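Local coordinates for putative metal binding protein (Coccidioides immitis, PDB 3CVG) that probably binds a metal ion or another small ligand, as a member of the periplasmic-binding-protein superfamily, at residues Phe103-Asn115 / Arg216-Asp228. Residues are numbered along the deposited sequence; the frame is centred on the assembly and turned at random.
Sequences FRDHFMLIGPPSN and RDQMVIYKKGTND
Tyr222 lies with its ring edge against the backbone of Ile110 and Gly111, CE2 3.5 Å from Gly111 CA, at the tightly packed, buried end of this antiparallel strand pair; Pro113 beside it is exposed. Its hydroxyl donates to Pro112 O (OH–O 2.8 Å), while Asn115 N reaches that oxygen from the opposite face of the carbonyl plane and closes a type I turn. The Asn115 amide is inclined 33° to the ring, its OD1 hydrogen-bonded to Tyr200 OH. A classic beta bulge places the tyrosine here: Tyr222 and Lys223 both face Leu109, whose O accepts from Tyr222 N at 2.9 Å and, longer, from Lys223 N at 3.3 Å. On one face of the ribbon, selenomethionine Met108 bends at chi3 (-80°) and brings CE to 3.4 Å from CG1 of exposed Ile221, tighter than ordinary van der Waals contact; Met219 CE rests on Ile110 CG2. Residues 103-111 are part of the long strand 100-111 of the periplasmic-binding-protein fold, and Phe107 lies near the bound calcium. The backbone ladder ends at Gly225 N–Phe107 O; buried His106 carries the pairing on, NE2 donating to Asn227 OD1 (2.9 Å), in the imidazole plane but above that of the amide. Looser and partly exposed, the Arg104 guanidinium has that oxygen over one face; NH1 reaches Asn227 O through a water and NH2 binds Pro281 O.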
loop_
_atom_site.group_PDB
_atom_site.type_symbol
_atom_site.label_atom_id
_atom_site.label_comp_id
_atom_site.label_asym_id
_atom_site.label_seq_id
_atom_site.Cartn_x
_atom_site.Cartn_y
_atom_site.Cartn_z
ATOM N N PHE A 103 8.141 6.742 2.384
ATOM C CA PHE A 103 7.058 7.599 1.937
ATOM C C PHE A 103 5.741 7.193 2.585
ATOM O O PHE A 103 5.673 6.188 3.295
ATOM C CB PHE A 103 6.953 7.581 0.401
ATOM C CG PHE A 103 6.645 6.231 -0.188
ATOM C CD1 PHE A 103 5.329 5.785 -0.302
ATOM C CD2 PHE A 103 7.672 5.408 -0.644
ATOM C CE1 PHE A 103 5.044 4.546 -0.860
ATOM C CE2 PHE A 103 7.395 4.162 -1.206
ATOM C CZ PHE A 103 6.077 3.733 -1.313
ATOM N N ARG A 104 4.705 7.992 2.353
ATOM C CA ARG A 104 3.394 7.722 2.929
ATOM C C ARG A 104 2.319 7.553 1.856
ATOM O O ARG A 104 2.063 8.457 1.053
ATOM C CB ARG A 104 3.010 8.848 3.904
ATOM C CG ARG A 104 3.812 8.829 5.226
ATOM C CD ARG A 104 3.566 10.069 6.113
ATOM N NE ARG A 104 4.170 11.283 5.552
ATOM C CZ ARG A 104 4.184 12.473 6.155
ATOM N NH1 ARG A 104 3.627 12.635 7.350
ATOM N NH2 ARG A 104 4.754 13.513 5.556
ATOM N N ASP A 105 1.711 6.370 1.841
ATOM C CA ASP A 105 0.643 6.058 0.901
ATOM C C ASP A 105 -0.655 6.203 1.692
ATOM O O ASP A 105 -0.622 6.375 2.913
ATOM C CB ASP A 105 0.821 4.631 0.370
ATOM C CG ASP A 105 -0.265 4.231 -0.622
ATOM O OD1 ASP A 105 -0.846 5.122 -1.278
ATOM O OD2 ASP A 105 -0.521 3.015 -0.757
ATOM N N HIS A 106 -1.797 6.146 1.019
ATOM C CA HIS A 106 -3.061 6.309 1.723
ATOM C C HIS A 106 -4.151 5.357 1.239
ATOM O O HIS A 106 -4.300 5.126 0.041
ATOM C CB HIS A 106 -3.551 7.756 1.591
ATOM C CG HIS A 106 -2.504 8.780 1.915
ATOM N ND1 HIS A 106 -1.571 9.209 0.995
ATOM C CD2 HIS A 106 -2.199 9.406 3.080
ATOM C CE1 HIS A 106 -0.738 10.053 1.575
ATOM N NE2 HIS A 106 -1.095 10.188 2.840
ATOM N N PHE A 107 -4.893 4.795 2.188
ATOM C CA PHE A 107 -6.003 3.897 1.871
ATOM C C PHE A 107 -7.265 4.768 1.840
ATOM O O PHE A 107 -7.264 5.896 2.344
ATOM C CB PHE A 107 -6.173 2.833 2.970
ATOM C CG PHE A 107 -5.109 1.754 2.967
ATOM C CD1 PHE A 107 -5.044 0.821 1.938
ATOM C CD2 PHE A 107 -4.199 1.653 4.021
ATOM C CE1 PHE A 107 -4.091 -0.208 1.958
ATOM C CE2 PHE A 107 -3.242 0.633 4.050
ATOM C CZ PHE A 107 -3.190 -0.300 3.014
HETATM N N MSE A 108 -8.334 4.257 1.239
HETATM C CA MSE A 108 -9.599 4.979 1.217
HETATM C C MSE A 108 -10.779 4.014 1.206
HETATM O O MSE A 108 -10.685 2.902 0.671
HETATM C CB MSE A 108 -9.695 5.948 0.020
HETATM C CG MSE A 108 -8.962 5.551 -1.263
HETATM SE SE MSE A 108 -8.995 7.004 -2.618
HETATM C CE MSE A 108 -10.774 6.753 -3.325
ATOM N N LEU A 109 -11.870 4.426 1.846
ATOM C CA LEU A 109 -13.092 3.629 1.866
ATOM C C LEU A 109 -13.998 4.292 0.843
ATOM O O LEU A 109 -14.298 5.483 0.949
ATOM C CB LEU A 109 -13.763 3.672 3.237
ATOM C CG LEU A 109 -15.113 2.955 3.301
ATOM C CD1 LEU A 109 -14.917 1.449 3.060
ATOM C CD2 LEU A 109 -15.762 3.216 4.652
ATOM N N ILE A 110 -14.401 3.534 -0.167
ATOM C CA ILE A 110 -15.270 4.077 -1.196
ATOM C C ILE A 110 -16.524 3.206 -1.281
ATOM O O ILE A 110 -16.521 2.055 -0.839
ATOM C CB ILE A 110 -14.533 4.134 -2.556
ATOM C CG1 ILE A 110 -14.246 2.722 -3.078
ATOM C CG2 ILE A 110 -13.207 4.877 -2.395
ATOM C CD1 ILE A 110 -15.371 2.137 -3.917
ATOM N N GLY A 111 -17.599 3.762 -1.831
ATOM C CA GLY A 111 -18.837 3.011 -1.953
ATOM C C GLY A 111 -19.742 3.620 -3.012
ATOM O O GLY A 111 -19.412 4.660 -3.588
ATOM N N PRO A 112 -20.897 2.998 -3.292
ATOM C CA PRO A 112 -21.819 3.520 -4.303
ATOM C C PRO A 112 -22.507 4.826 -3.908
ATOM O O PRO A 112 -22.697 5.112 -2.727
ATOM C CB PRO A 112 -22.813 2.374 -4.479
ATOM C CG PRO A 112 -22.912 1.817 -3.100
ATOM C CD PRO A 112 -21.457 1.802 -2.633
ATOM N N PRO A 113 -22.884 5.640 -4.905
ATOM C CA PRO A 113 -23.560 6.918 -4.672
ATOM C C PRO A 113 -24.851 6.751 -3.864
ATOM O O PRO A 113 -25.236 7.641 -3.118
ATOM C CB PRO A 113 -23.830 7.427 -6.087
ATOM C CG PRO A 113 -22.662 6.901 -6.850
ATOM C CD PRO A 113 -22.524 5.489 -6.327
ATOM N N SER A 114 -25.512 5.607 -4.008
ATOM C CA SER A 114 -26.758 5.356 -3.280
ATOM C C SER A 114 -26.547 5.287 -1.771
ATOM O O SER A 114 -27.488 5.468 -1.000
ATOM C CB SER A 114 -27.415 4.061 -3.771
ATOM O OG SER A 114 -26.501 2.978 -3.742
ATOM N N ASN A 115 -25.314 5.005 -1.356
ATOM C CA ASN A 115 -24.966 4.949 0.057
ATOM C C ASN A 115 -26.011 4.227 0.916
ATOM O O ASN A 115 -26.588 4.810 1.835
ATOM C CB ASN A 115 -24.749 6.388 0.561
ATOM C CG ASN A 115 -24.099 6.448 1.929
ATOM O OD1 ASN A 115 -23.484 5.482 2.387
ATOM N ND2 ASN A 115 -24.213 7.603 2.584
ATOM N N ARG A 216 -15.142 6.748 -11.616
ATOM C CA ARG A 216 -15.024 7.514 -10.382
ATOM C C ARG A 216 -16.312 8.274 -10.094
ATOM O O ARG A 216 -16.581 8.641 -8.954
ATOM C CB ARG A 216 -13.843 8.487 -10.461
ATOM C CG ARG A 216 -12.513 7.805 -10.714
ATOM C CD ARG A 216 -11.386 8.828 -10.842
ATOM N NE ARG A 216 -10.314 8.324 -11.692
ATOM C CZ ARG A 216 -9.165 8.960 -11.900
ATOM N NH1 ARG A 216 -8.939 10.130 -11.313
ATOM N NH2 ARG A 216 -8.246 8.426 -12.690
ATOM N N ASP A 217 -17.111 8.504 -11.129
ATOM C CA ASP A 217 -18.380 9.198 -10.960
ATOM C C ASP A 217 -19.467 8.234 -10.491
ATOM O O ASP A 217 -20.542 8.653 -10.069
ATOM C CB ASP A 217 -18.804 9.852 -12.275
ATOM C CG ASP A 217 -18.094 11.159 -12.526
ATOM O OD1 ASP A 217 -18.280 12.099 -11.723
ATOM O OD2 ASP A 217 -17.349 11.252 -13.524
ATOM N N GLN A 218 -19.176 6.941 -10.564
ATOM C CA GLN A 218 -20.119 5.908 -10.146
ATOM C C GLN A 218 -19.796 5.440 -8.725
ATOM O O GLN A 218 -20.299 4.414 -8.255
ATOM C CB GLN A 218 -20.059 4.738 -11.134
ATOM C CG GLN A 218 -20.590 5.102 -12.525
ATOM C CD GLN A 218 -20.265 4.060 -13.577
ATOM O OE1 GLN A 218 -20.458 2.862 -13.362
ATOM N NE2 GLN A 218 -19.784 4.512 -14.731
HETATM N N MSE A 219 -18.955 6.208 -8.042
HETATM C CA MSE A 219 -18.565 5.893 -6.675
HETATM C C MSE A 219 -18.338 7.168 -5.869
HETATM O O MSE A 219 -18.196 8.257 -6.431
HETATM C CB MSE A 219 -17.290 5.032 -6.653
HETATM C CG MSE A 219 -16.134 5.584 -7.487
HETATM SE SE MSE A 219 -14.394 5.246 -6.656
HETATM C CE MSE A 219 -14.452 6.685 -5.382
ATOM N N VAL A 220 -18.299 7.017 -4.551
ATOM C CA VAL A 220 -18.097 8.129 -3.634
ATOM C C VAL A 220 -16.976 7.802 -2.650
ATOM O O VAL A 220 -16.874 6.673 -2.181
ATOM C CB VAL A 220 -19.390 8.412 -2.814
ATOM C CG1 VAL A 220 -19.090 9.377 -1.686
ATOM C CG2 VAL A 220 -20.488 8.975 -3.728
ATOM N N ILE A 221 -16.136 8.789 -2.343
ATOM C CA ILE A 221 -15.048 8.581 -1.384
ATOM C C ILE A 221 -15.610 8.926 -0.016
ATOM O O ILE A 221 -15.859 10.095 0.273
ATOM C CB ILE A 221 -13.837 9.512 -1.667
ATOM C CG1 ILE A 221 -13.216 9.157 -3.014
ATOM C CG2 ILE A 221 -12.791 9.389 -0.540
ATOM C CD1 ILE A 221 -12.173 10.167 -3.498
ATOM N N TYR A 222 -15.825 7.918 0.822
ATOM C CA TYR A 222 -16.372 8.160 2.152
ATOM C C TYR A 222 -15.299 8.500 3.178
ATOM O O TYR A 222 -15.583 9.122 4.197
ATOM C CB TYR A 222 -17.201 6.952 2.603
ATOM C CG TYR A 222 -18.475 6.810 1.803
ATOM C CD1 TYR A 222 -19.537 7.695 1.996
ATOM C CD2 TYR A 222 -18.593 5.846 0.800
ATOM C CE1 TYR A 222 -20.677 7.636 1.208
ATOM C CE2 TYR A 222 -19.738 5.779 0.002
ATOM C CZ TYR A 222 -20.774 6.682 0.215
ATOM O OH TYR A 222 -21.890 6.659 -0.590
ATOM N N LYS A 223 -14.061 8.099 2.910
ATOM C CA LYS A 223 -12.973 8.396 3.828
ATOM C C LYS A 223 -11.646 8.149 3.144
ATOM O O LYS A 223 -11.430 7.086 2.567
ATOM C CB LYS A 223 -13.067 7.522 5.083
ATOM C CG LYS A 223 -12.035 7.859 6.162
ATOM C CD LYS A 223 -12.212 9.275 6.701
ATOM C CE LYS A 223 -11.216 9.587 7.821
ATOM N NZ LYS A 223 -9.765 9.528 7.395
ATOM N N LYS A 224 -10.772 9.150 3.205
ATOM C CA LYS A 224 -9.445 9.073 2.613
ATOM C C LYS A 224 -8.437 9.256 3.735
ATOM O O LYS A 224 -8.592 10.143 4.579
ATOM C CB LYS A 224 -9.247 10.179 1.569
ATOM C CG LYS A 224 -7.920 10.080 0.825
ATOM C CD LYS A 224 -7.663 11.312 -0.039
ATOM C CE LYS A 224 -6.443 11.117 -0.931
ATOM N NZ LYS A 224 -6.186 12.306 -1.801
ATOM N N GLY A 225 -7.410 8.415 3.755
ATOM C CA GLY A 225 -6.409 8.518 4.798
ATOM C C GLY A 225 -5.641 9.830 4.760
ATOM O O GLY A 225 -5.355 10.355 3.686
ATOM N N THR A 226 -5.327 10.365 5.935
ATOM C CA THR A 226 -4.560 11.606 6.034
ATOM C C THR A 226 -3.140 11.204 6.398
ATOM O O THR A 226 -2.818 10.017 6.427
ATOM C CB THR A 226 -5.087 12.534 7.157
ATOM O OG1 THR A 226 -4.932 11.890 8.424
ATOM C CG2 THR A 226 -6.547 12.870 6.938
ATOM N N ASN A 227 -2.287 12.183 6.682
ATOM C CA ASN A 227 -0.917 11.873 7.066
ATOM C C ASN A 227 -0.736 11.835 8.573
ATOM O O ASN A 227 0.382 11.684 9.060
ATOM C CB ASN A 227 0.064 12.877 6.449
ATOM C CG ASN A 227 0.276 12.637 4.975
ATOM O OD1 ASN A 227 0.729 11.568 4.570
ATOM N ND2 ASN A 227 -0.058 13.623 4.163
ATOM N N ASP A 228 -1.821 11.988 9.320
ATOM C CA ASP A 228 -1.712 11.924 10.771
ATOM C C ASP A 228 -1.170 10.541 11.111
ATOM O O ASP A 228 -1.643 9.534 10.579
ATOM C CB ASP A 228 -3.070 12.143 11.435
ATOM C CG ASP A 228 -3.607 13.547 11.210
ATOM O OD1 ASP A 228 -2.787 14.477 11.038
ATOM O OD2 ASP A 228 -4.849 13.725 11.218
HETATM O O HOH W 1 2.834 10.729 9.434
#